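Side-chain contacts in acetyltransferase (Brucella abortus str. 2308 A, PDB 4ZBG), which binds acetyl-CoA and, as a member of the GNAT family, probably transfers the acetyl group to an amine of its substrate: residues R48-L53 against A165-F170; S56-E61 against L66-F71; G127-F132 against Y149-A154. All blocks are in the same frame, centred on the assembly; numbering follows the deposited sequence. Where two conformers were deposited one is given.

Contact 1: residues R48-L53 against A165-F170; sequences RAAKAL and AYHAAF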
loop_
_atom_site.group_PDB
_atom_site.type_symbol
_atom_site.label_atom_id
_atom_site.label_comp_id
_atom_site.label_asym_id
_atom_site.label_seq_id
_atom_site.Cartn_x
_atom_site.Cartn_y
_atom_site.Cartn_z
ATOM N N ARG A 48 2.158 3.191 -11.455
ATOM C CA ARG A 48 3.419 2.777 -12.052
ATOM C C ARG A 48 3.698 3.559 -13.343
ATOM O O ARG A 48 4.805 4.059 -13.556
ATOM C CB ARG A 48 3.404 1.275 -12.324
ATOM C CG ARG A 48 4.771 0.715 -12.656
ATOM C CD ARG A 48 4.707 -0.756 -13.047
ATOM N NE ARG A 48 4.332 -1.613 -11.923
ATOM C CZ ARG A 48 3.149 -2.200 -11.793
ATOM N NH1 ARG A 48 2.211 -2.047 -12.721
ATOM N NH2 ARG A 48 2.907 -2.955 -10.735
ATOM N N ALA A 49 2.681 3.675 -14.191
ATOM C CA ALA A 49 2.809 4.396 -15.451
ATOM C C ALA A 49 3.195 5.855 -15.230
ATOM O O ALA A 49 3.891 6.451 -16.046
ATOM C CB ALA A 49 1.511 4.318 -16.237
ATOM N N ALA A 50 2.731 6.429 -14.127
ATOM C CA ALA A 50 2.958 7.838 -13.826
ATOM C C ALA A 50 4.233 8.085 -13.017
ATOM O O ALA A 50 4.520 9.224 -12.645
ATOM C CB ALA A 50 1.752 8.408 -13.100
ATOM N N LYS A 51 4.991 7.023 -12.754
ATOM C CA LYS A 51 6.180 7.082 -11.896
ATOM C C LYS A 51 5.824 7.590 -10.499
ATOM O O LYS A 51 6.615 8.287 -9.857
ATOM C CB LYS A 51 7.300 7.926 -12.529
ATOM C CG LYS A 51 7.756 7.409 -13.888
ATOM C CD LYS A 51 9.004 8.142 -14.367
ATOM C CE LYS A 51 9.262 7.877 -15.836
ATOM N NZ LYS A 51 10.565 8.427 -16.297
ATOM N N ALA A 52 4.632 7.222 -10.037
ATOM C CA ALA A 52 4.134 7.628 -8.723
ATOM C C ALA A 52 3.955 6.434 -7.788
ATOM O O ALA A 52 3.428 6.576 -6.688
ATOM C CB ALA A 52 2.821 8.393 -8.861
ATOM N N LEU A 53 4.399 5.261 -8.228
ATOM C CA LEU A 53 4.386 4.077 -7.385
ATOM C C LEU A 53 5.691 4.093 -6.588
ATOM O O LEU A 53 6.703 3.528 -6.997
ATOM C CB LEU A 53 4.221 2.816 -8.240
ATOM C CG LEU A 53 4.044 1.500 -7.483
ATOM C CD1 LEU A 53 2.894 1.567 -6.484
ATOM C CD2 LEU A 53 3.819 0.371 -8.474
ATOM N N ALA A 165 -4.585 15.040 -0.738
ATOM C CA ALA A 165 -4.917 14.612 -2.088
ATOM C C ALA A 165 -4.060 13.412 -2.474
ATOM O O ALA A 165 -2.831 13.494 -2.496
ATOM C CB ALA A 165 -4.697 15.757 -3.073
ATOM N N TYR A 166 -4.711 12.297 -2.771
ATOM C CA TYR A 166 -4.010 11.161 -3.352
ATOM C C TYR A 166 -3.696 11.479 -4.807
ATOM O O TYR A 166 -4.243 12.421 -5.391
ATOM C CB TYR A 166 -4.866 9.896 -3.270
ATOM C CG TYR A 166 -4.875 9.202 -1.915
ATOM C CD1 TYR A 166 -5.262 9.873 -0.756
ATOM C CD2 TYR A 166 -4.526 7.862 -1.797
ATOM C CE1 TYR A 166 -5.289 9.233 0.478
ATOM C CE2 TYR A 166 -4.548 7.218 -0.569
ATOM C CZ TYR A 166 -4.932 7.906 0.560
ATOM O OH TYR A 166 -4.958 7.259 1.776
ATOM N N HIS A 167 -2.829 10.675 -5.400
ATOM C CA HIS A 167 -2.465 10.837 -6.793
ATOM C C HIS A 167 -3.696 10.716 -7.689
ATOM O O HIS A 167 -4.662 10.015 -7.349
ATOM C CB HIS A 167 -1.445 9.763 -7.170
ATOM C CG HIS A 167 -0.830 9.974 -8.513
ATOM N ND1 HIS A 167 -1.393 9.488 -9.674
ATOM C CD2 HIS A 167 0.290 10.640 -8.885
ATOM C CE1 HIS A 167 -0.642 9.839 -10.702
ATOM N NE2 HIS A 167 0.386 10.537 -10.250
ATOM N N ALA A 168 -3.643 11.375 -8.848
ATOM C CA ALA A 168 -4.711 11.317 -9.850
ATOM C C ALA A 168 -5.155 9.897 -10.197
ATOM O O ALA A 168 -6.314 9.679 -10.558
ATOM C CB ALA A 168 -4.286 12.047 -11.120
ATOM N N ALA A 169 -4.241 8.933 -10.098
ATOM C CA ALA A 169 -4.573 7.540 -10.404
ATOM C C ALA A 169 -5.751 7.028 -9.578
ATOM O O ALA A 169 -6.514 6.177 -10.037
ATOM C CB ALA A 169 -3.358 6.633 -10.219
ATOM N N PHE A 170 -5.898 7.545 -8.361
ATOM C CA PHE A 170 -6.985 7.116 -7.484
ATOM C C PHE A 170 -8.310 7.748 -7.890
ATOM O O PHE A 170 -9.343 7.460 -7.283
ATOM C CB PHE A 170 -6.674 7.467 -6.029
ATOM C CG PHE A 170 -5.613 6.604 -5.415
ATOM C CD1 PHE A 170 -4.266 6.940 -5.525
ATOM C CD2 PHE A 170 -5.953 5.449 -4.735
ATOM C CE1 PHE A 170 -3.290 6.137 -4.963
ATOM C CE2 PHE A 170 -4.984 4.645 -4.170
ATOM C CZ PHE A 170 -3.649 4.985 -4.287
HETATM O O HOH W 1 2.590 11.768 -11.532
#

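Contact 2: residues S56-E61 against L66-F71; sequences SLVAEE and LGHIAF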
loop_
_atom_site.group_PDB
_atom_site.type_symbol
_atom_site.label_atom_id
_atom_site.label_comp_id
_atom_site.label_asym_id
_atom_site.label_seq_id
_atom_site.Cartn_x
_atom_site.Cartn_y
_atom_site.Cartn_z
ATOM N N SER A 56 6.566 -0.572 -3.972
ATOM C CA SER A 56 5.677 -1.657 -4.340
ATOM C C SER A 56 6.363 -2.936 -3.908
ATOM O O SER A 56 7.429 -3.275 -4.431
ATOM C CB SER A 56 5.459 -1.653 -5.849
ATOM O OG SER A 56 4.643 -2.741 -6.246
ATOM N N LEU A 57 5.779 -3.615 -2.921
ATOM C CA LEU A 57 6.369 -4.836 -2.379
ATOM C C LEU A 57 5.454 -6.007 -2.636
ATOM O O LEU A 57 4.228 -5.868 -2.600
ATOM C CB LEU A 57 6.581 -4.729 -0.870
ATOM C CG LEU A 57 7.442 -3.590 -0.336
ATOM C CD1 LEU A 57 7.531 -3.676 1.181
ATOM C CD2 LEU A 57 8.824 -3.601 -0.963
ATOM N N VAL A 58 6.062 -7.166 -2.866
ATOM C CA VAL A 58 5.327 -8.416 -2.976
ATOM C C VAL A 58 5.790 -9.398 -1.911
ATOM O O VAL A 58 6.955 -9.398 -1.504
ATOM C CB VAL A 58 5.437 -9.047 -4.375
ATOM C CG1 VAL A 58 4.762 -8.171 -5.418
ATOM C CG2 VAL A 58 6.899 -9.338 -4.731
ATOM N N ALA A 59 4.857 -10.230 -1.463
ATOM C CA ALA A 59 5.157 -11.412 -0.679
ATOM C C ALA A 59 5.117 -12.576 -1.657
ATOM O O ALA A 59 4.106 -12.793 -2.324
ATOM C CB ALA A 59 4.118 -11.604 0.395
ATOM N N GLU A 60 6.212 -13.327 -1.733
ATOM C CA GLU A 60 6.378 -14.379 -2.724
ATOM C C GLU A 60 6.703 -15.689 -2.023
ATOM O O GLU A 60 7.490 -15.728 -1.067
ATOM C CB GLU A 60 7.519 -13.993 -3.665
ATOM C CG GLU A 60 7.801 -14.936 -4.822
ATOM C CD GLU A 60 8.846 -14.353 -5.753
ATOM O OE1 GLU A 60 9.892 -13.899 -5.242
ATOM O OE2 GLU A 60 8.613 -14.312 -6.982
ATOM N N GLU A 61 6.100 -16.768 -2.503
ATOM C CA GLU A 61 6.379 -18.096 -1.980
ATOM C C GLU A 61 6.248 -19.073 -3.135
ATOM O O GLU A 61 5.253 -19.038 -3.867
ATOM C CB GLU A 61 5.374 -18.421 -0.883
ATOM C CG GLU A 61 5.637 -19.693 -0.115
ATOM C CD GLU A 61 4.552 -19.947 0.901
ATOM O OE1 GLU A 61 3.663 -20.770 0.623
ATOM O OE2 GLU A 61 4.563 -19.299 1.969
ATOM N N LEU A 66 1.848 -13.866 -3.313
ATOM C CA LEU A 66 0.750 -14.092 -2.377
ATOM C C LEU A 66 0.080 -12.799 -1.938
ATOM O O LEU A 66 -1.054 -12.816 -1.479
ATOM C CB LEU A 66 1.254 -14.806 -1.129
ATOM C CG LEU A 66 1.915 -16.165 -1.308
ATOM C CD1 LEU A 66 2.222 -16.723 0.066
ATOM C CD2 LEU A 66 1.022 -17.115 -2.097
ATOM N N GLY A 67 0.801 -11.689 -2.040
ATOM C CA GLY A 67 0.296 -10.423 -1.559
ATOM C C GLY A 67 1.107 -9.294 -2.124
ATOM O O GLY A 67 2.229 -9.504 -2.595
ATOM N N HIS A 68 0.536 -8.099 -2.066
ATOM C CA HIS A 68 1.141 -6.918 -2.648
ATOM C C HIS A 68 0.744 -5.686 -1.840
ATOM O O HIS A 68 -0.355 -5.624 -1.277
ATOM C CB HIS A 68 0.680 -6.742 -4.098
ATOM C CG HIS A 68 1.105 -5.440 -4.687
ATOM N ND1 HIS A 68 0.247 -4.369 -4.831
ATOM C CD2 HIS A 68 2.319 -5.017 -5.110
ATOM C CE1 HIS A 68 0.914 -3.347 -5.335
ATOM N NE2 HIS A 68 2.172 -3.717 -5.516
ATOM N N ILE A 69 1.633 -4.697 -1.797
ATOM C CA ILE A 69 1.309 -3.408 -1.199
ATOM C C ILE A 69 1.879 -2.272 -2.039
ATOM O O ILE A 69 3.009 -2.368 -2.527
ATOM C CB ILE A 69 1.758 -3.345 0.272
ATOM C CG1 ILE A 69 1.279 -2.056 0.947
ATOM C CG2 ILE A 69 3.275 -3.496 0.381
ATOM C CD1 ILE A 69 1.425 -2.120 2.445
ATOM N N ALA A 70 1.087 -1.209 -2.190
ATOM C CA ALA A 70 1.496 0.011 -2.874
ATOM C C ALA A 70 1.560 1.194 -1.916
ATOM O O ALA A 70 0.714 1.326 -1.028
ATOM C CB ALA A 70 0.515 0.337 -3.990
ATOM N N PHE A 71 2.546 2.059 -2.135
ATOM C CA PHE A 71 2.609 3.371 -1.510
ATOM C C PHE A 71 2.830 4.408 -2.592
ATOM O O PHE A 71 3.523 4.141 -3.570
ATOM C CB PHE A 71 3.767 3.461 -0.526
ATOM C CG PHE A 71 3.662 2.531 0.636
ATOM C CD1 PHE A 71 4.075 1.213 0.534
ATOM C CD2 PHE A 71 3.182 2.986 1.854
ATOM C CE1 PHE A 71 3.997 0.365 1.617
ATOM C CE2 PHE A 71 3.104 2.148 2.950
ATOM C CZ PHE A 71 3.509 0.834 2.833
#

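Contact 3: residues G127-F132 against Y149-A154; sequences GYYRRF and YFQCLA. With ACO (acetyl coenzyme *a), chain B.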
loop_
_atom_site.group_PDB
_atom_site.type_symbol
_atom_site.label_atom_id
_atom_site.label_comp_id
_atom_site.label_asym_id
_atom_site.label_seq_id
_atom_site.Cartn_x
_atom_site.Cartn_y
_atom_site.Cartn_z
ATOM N N GLY A 127 -9.842 -0.606 13.287
ATOM C CA GLY A 127 -8.878 -1.039 14.285
ATOM C C GLY A 127 -7.606 -1.726 13.821
ATOM O O GLY A 127 -6.596 -1.702 14.530
ATOM N N TYR A 128 -7.643 -2.342 12.643
ATOM C CA TYR A 128 -6.536 -3.185 12.196
ATOM C C TYR A 128 -5.195 -2.456 12.154
ATOM O O TYR A 128 -4.177 -2.993 12.591
ATOM C CB TYR A 128 -6.847 -3.784 10.822
ATOM C CG TYR A 128 -5.706 -4.572 10.219
ATOM C CD1 TYR A 128 -5.337 -5.813 10.730
ATOM C CD2 TYR A 128 -5.005 -4.079 9.128
ATOM C CE1 TYR A 128 -4.291 -6.534 10.168
ATOM C CE2 TYR A 128 -3.961 -4.791 8.559
ATOM C CZ TYR A 128 -3.610 -6.015 9.080
ATOM O OH TYR A 128 -2.569 -6.700 8.498
ATOM N N TYR A 129 -5.199 -1.232 11.644
ATOM C CA TYR A 129 -3.952 -0.527 11.386
ATOM C C TYR A 129 -3.328 0.086 12.638
ATOM O O TYR A 129 -2.211 0.588 12.597
ATOM C CB TYR A 129 -4.147 0.510 10.277
ATOM C CG TYR A 129 -4.632 -0.120 8.986
ATOM C CD1 TYR A 129 -3.732 -0.665 8.076
ATOM C CD2 TYR A 129 -5.991 -0.189 8.687
ATOM C CE1 TYR A 129 -4.170 -1.245 6.891
ATOM C CE2 TYR A 129 -6.440 -0.770 7.507
ATOM C CZ TYR A 129 -5.525 -1.302 6.613
ATOM O OH TYR A 129 -5.962 -1.886 5.437
ATOM N N ARG A 130 -4.027 0.006 13.766
ATOM C CA ARG A 130 -3.467 0.490 15.026
ATOM C C ARG A 130 -2.181 -0.246 15.392
ATOM O O ARG A 130 -1.314 0.317 16.057
ATOM C CB ARG A 130 -4.483 0.363 16.160
ATOM C CG ARG A 130 -5.670 1.291 16.015
ATOM C CD ARG A 130 -6.707 1.026 17.097
ATOM N NE ARG A 130 -6.137 1.066 18.442
ATOM C CZ ARG A 130 -6.091 2.155 19.204
ATOM N NH1 ARG A 130 -5.557 2.097 20.417
ATOM N NH2 ARG A 130 -6.576 3.304 18.752
ATOM N N ARG A 131 -2.057 -1.502 14.962
ATOM C CA ARG A 131 -0.885 -2.304 15.305
ATOM C C ARG A 131 0.387 -1.782 14.641
ATOM O O ARG A 131 1.484 -2.174 15.029
ATOM C CB ARG A 131 -1.109 -3.785 14.955
ATOM C CG ARG A 131 -1.091 -4.087 13.458
ATOM C CD ARG A 131 -1.721 -5.442 13.147
ATOM N NE ARG A 131 -3.112 -5.449 13.580
ATOM C CZ ARG A 131 -3.843 -6.536 13.803
ATOM N NH1 ARG A 131 -3.355 -7.750 13.581
ATOM N NH2 ARG A 131 -5.082 -6.391 14.250
ATOM N N PHE A 132 0.240 -0.909 13.646
ATOM C CA PHE A 132 1.390 -0.309 12.982
ATOM C C PHE A 132 1.587 1.133 13.436
ATOM O O PHE A 132 2.412 1.859 12.875
ATOM C CB PHE A 132 1.221 -0.343 11.460
ATOM C CG PHE A 132 0.635 -1.628 10.942
ATOM C CD1 PHE A 132 1.389 -2.793 10.922
ATOM C CD2 PHE A 132 -0.674 -1.674 10.481
ATOM C CE1 PHE A 132 0.846 -3.981 10.449
ATOM C CE2 PHE A 132 -1.224 -2.856 10.015
ATOM C CZ PHE A 132 -0.462 -4.016 9.996
ATOM N N TYR A 149 -12.222 9.687 9.076
ATOM C CA TYR A 149 -11.679 9.542 7.733
ATOM C C TYR A 149 -10.274 8.932 7.771
ATOM O O TYR A 149 -10.113 7.750 8.048
ATOM C CB TYR A 149 -11.659 10.895 7.019
ATOM N N PHE A 150 -9.265 9.752 7.506
ATOM C CA PHE A 150 -7.884 9.292 7.410
ATOM C C PHE A 150 -7.337 8.733 8.713
ATOM O O PHE A 150 -7.707 9.181 9.794
ATOM C CB PHE A 150 -6.978 10.440 6.950
ATOM C CG PHE A 150 -7.289 10.933 5.576
ATOM C CD1 PHE A 150 -7.010 10.153 4.466
ATOM C CD2 PHE A 150 -7.864 12.177 5.390
ATOM C CE1 PHE A 150 -7.303 10.604 3.191
ATOM C CE2 PHE A 150 -8.156 12.634 4.120
ATOM C CZ PHE A 150 -7.875 11.846 3.019
ATOM N N GLN A 151 -6.451 7.750 8.594
ATOM C CA GLN A 151 -5.629 7.310 9.709
ATOM C C GLN A 151 -4.205 7.703 9.384
ATOM O O GLN A 151 -3.786 7.654 8.227
ATOM C CB GLN A 151 -5.757 5.806 9.917
ATOM C CG GLN A 151 -7.198 5.371 10.105
ATOM C CD GLN A 151 -7.318 3.879 10.302
ATOM O OE1 GLN A 151 -6.494 3.276 10.985
ATOM N NE2 GLN A 151 -8.335 3.269 9.690
ATOM N N CYS A 152 -3.455 8.079 10.412
ATOM C CA CYS A 152 -2.157 8.709 10.205
ATOM C C CYS A 152 -1.076 8.115 11.072
ATOM O O CYS A 152 -1.292 7.806 12.242
ATOM C CB CYS A 152 -2.228 10.203 10.521
ATOM S SG CYS A 152 -3.331 11.161 9.493
ATOM N N LEU A 153 0.100 7.960 10.475
ATOM C CA LEU A 153 1.296 7.524 11.181
ATOM C C LEU A 153 2.409 8.515 10.858
ATOM O O LEU A 153 2.877 8.585 9.718
ATOM C CB LEU A 153 1.700 6.110 10.752
ATOM C CG LEU A 153 3.065 5.613 11.240
ATOM C CD1 LEU A 153 3.143 5.591 12.764
ATOM C CD2 LEU A 153 3.365 4.229 10.688
ATOM N N ALA A 154 2.816 9.295 11.855
ATOM C CA ALA A 154 3.859 10.291 11.659
ATOM C C ALA A 154 5.204 9.689 12.022
ATOM O O ALA A 154 5.331 9.023 13.051
ATOM C CB ALA A 154 3.588 11.518 12.523
HETATM N N1A ACO B . -3.745 -16.032 14.547
HETATM C C2A ACO B . -4.841 -15.328 14.808
HETATM N N3A ACO B . -5.206 -14.303 14.057
HETATM C C4A ACO B . -4.466 -13.942 13.002
HETATM C C5A ACO B . -3.323 -14.643 12.699
HETATM C C6A ACO B . -2.975 -15.726 13.520
HETATM N N6A ACO B . -1.782 -16.501 13.242
HETATM N N7A ACO B . -2.775 -14.083 11.614
HETATM C C8A ACO B . -3.550 -13.068 11.265
HETATM N N9A ACO B . -4.581 -12.962 12.086
HETATM C C1B ACO B . -5.650 -11.965 12.028
HETATM C C2B ACO B . -5.251 -10.703 12.217
HETATM O O2B ACO B . -5.123 -10.337 13.609
HETATM C C3B ACO B . -6.439 -9.806 11.465
HETATM O O3B ACO B . -7.642 -9.791 12.280
HETATM P P3B ACO B . -8.040 -8.543 13.278
HETATM O O7A ACO B . -9.375 -8.924 13.874
HETATM O O8A ACO B . -8.137 -7.279 12.458
HETATM O O9A ACO B . -6.955 -8.437 14.326
HETATM C C4B ACO B . -6.666 -10.465 10.325
HETATM O O4B ACO B . -6.179 -11.944 10.567
HETATM C C5B ACO B . -5.890 -9.997 9.080
HETATM O O5B ACO B . -4.552 -9.737 9.425
HETATM P P1A ACO B . -3.309 -10.211 8.471
HETATM O O1A ACO B . -3.202 -11.704 8.388
HETATM O O2A ACO B . -2.100 -9.450 8.940
HETATM O O3A ACO B . -3.678 -9.595 7.024
HETATM P P2A ACO B . -4.078 -10.401 5.684
HETATM O O4A ACO B . -2.895 -11.144 5.147
HETATM O O5A ACO B . -5.356 -11.167 5.879
HETATM O O6A ACO B . -4.313 -9.135 4.703
HETATM C CBP ACO B . -5.859 -7.552 3.805
HETATM C CCP ACO B . -5.203 -8.106 5.072
HETATM C CDP ACO B . -6.739 -6.370 4.204
HETATM C CEP ACO B . -4.752 -7.107 2.856
HETATM C CAP ACO B . -6.696 -8.661 3.162
HETATM O OAP ACO B . -7.788 -8.937 4.005
HETATM C C9P ACO B . -7.224 -8.318 1.768
HETATM O O9P ACO B . -6.564 -8.429 0.778
HETATM N N8P ACO B . -8.584 -7.867 1.727
HETATM C C7P ACO B . -9.236 -7.524 0.482
HETATM C C6P ACO B . -8.666 -6.247 -0.114
HETATM C C5P ACO B . -8.727 -5.102 0.875
HETATM O O5P ACO B . -9.740 -4.784 1.417
HETATM N N4P ACO B . -7.497 -4.411 1.130
HETATM C C3P ACO B . -7.468 -3.303 2.062
HETATM C C2P ACO B . -8.002 -2.034 1.410
HETATM S S1P ACO B . -7.714 -0.636 2.527
HETATM C C ACO B . -6.011 -0.153 2.201
HETATM O O ACO B . -5.401 -0.653 1.309
HETATM C CH3 ACO B . -5.408 0.898 3.117
HETATM O O HOH W 2 -6.841 0.909 12.303
#

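Contact 1: residues R48-L53 against A165-F170
His167 is the residue of 165-170 that reaches 48-53, where it meets the methyl groups of Ala50 and Ala52. Just ahead of it, Ala165 is still paired with Leu75 of strand 64-76, and the Tyr166 side chain touches Val74 of that strand. The chain then leaves the sheet. With CG of His167 anti to the backbone N (chi1 -170°), the imidazole extends across to the other segment and takes Ala52 CB over one face, 3.4 Å from His167 CD2. Ala50 CB comes in obliquely, 3.7 Å from His167 CE1. The two alanines stand before and after Lys51, just past helix 40-49, whose end is a Schellman motif: Lys51 has positive phi and gives its N-H to Arg48 O. A water in the plane of the imidazole lies 2.8 Å from His167 NE2 and bonds weakly to Ala50 O, a bridge where no direct hydrogen bond joins the segments. The other ring nitrogen is used locally. Ala169 N donates to His167 ND1 at 2.9 Å, tilted 22° out of the ring plane, which helps to hold the ring's rotation. Beyond it, the 3-10 turn 168-170 sets Ala169 against Ala46 and Leu47 of the helix, while Phe170 rests on Ile43 and holds Tyr166 CD2 over the centre of its ring.

Contact 2: residues S56-E61 against L66-F71
Ser56 OG and His68 CG are each anti to their own backbone N (chi1 177° and 171°), and this brings the hydroxyl and the imidazole together on one face of the two strands although the residues are not directly paired. His68 NE2 donates to Ser56 OG at 2.8 Å, with the oxygen almost exactly in the ring plane. The same hydroxyl also bonds to Glu14, which may help to polarise the buried imidazole. Val58 CG1 reaches the ring edge at 4.0 Å from His68 CD2. On the opposite face, where helix 100-114 packs, Leu57 CB touches Ile69 CG2 at 3.7 Å. Between the faces runs the backbone pairing: Leu57 and Ile69 exchange two N-H...O bonds of 3.1 Å (Leu57 N to Ile69 O) and 3.0 Å (Ile69 N to Leu57 O). Ala59 N donates to Gly67 O at 3.0 Å. In return, Ala59 O receives Leu66 N at 2.7 Å and, only weakly, Gly67 N. At this end Leu66 CD1 comes to 3.7 Å from Glu61 CB, and the carboxylate of Glu61 continues to a salt bridge with Arg95. Two residues, Leu66 and Gly67, thus face the single Ala59, a classic beta bulge in the antiparallel hairpin of strands 55-61 and 64-76 within the GNAT sheet.

Contact 3: residues G127-F132 against Y149-A154
Leu153 and Phe132 make the tight part of this contact, Leu153 CD2 sitting 3.4 Å from Phe132 O. The pair Tyr129 and Gln151 is looser: they cross at about a right angle, ring and amide planes 74° apart, with Gln151 OE1 3.7 Å from Tyr129 CB. No direct hydrogen bond joins the segments here; a water lies 2.7 Å from Gln151 OE1 and takes a weak bond from Tyr129 N. Gln151 NE2 turns to Asp125 O. Strand 151-154, paired with strand 119-122, thus backs a 3-10 segment, 128-132, that forms one wall of the acetyl-CoA pocket of this GNAT fold. Within 127-132 itself, Tyr128 CD2 lies over the centre of the Tyr129 ring, and Tyr128 CD1 over the guanidinium of Arg131. Arg131 CG, between its backbone N and carbonyl carbon (chi1 72°), in turn covers the Phe132 ring. The chain then bends so that Arg131 NE bonds Tyr128 O, leaving Arg131 NH2 for the 3'-phosphate (2.8 Å to O9A of acetyl-CoA) and NH1 for the ribose hydroxyl O2B. Tyr128 OH donates to pyrophosphate oxygen O2A at 2.8 Å, whereas Tyr129 OH stands 3.6 Å from the thioester sulfur S1P.

Along the chain, contact 1 closes a long loop that encloses the other two, with contact 2 complete before contact 3 begins. Contacts 2 and 3 lie on opposite sides of the chain's centre, their centres about 19 Å apart and their nearest atoms about 7 Å, yet both reach the same mixed sheet, contact 3 through strand 151-154. Contact 1, about 17 Å from contact 2 and 21 Å from contact 3 between centres, touches both: Leu53 packs on Ala70, and Tyr166 on Phe150. Its segment 165-170, which follows strand 164-165 of the sheet, packs on helix 40-49. Contact 3 supplies Tyr128, Tyr129 and Arg131 to the acetyl-CoA pocket, while the side chain of Ile69 in contact 2 is about 7 Å from the bound acetyl-CoA.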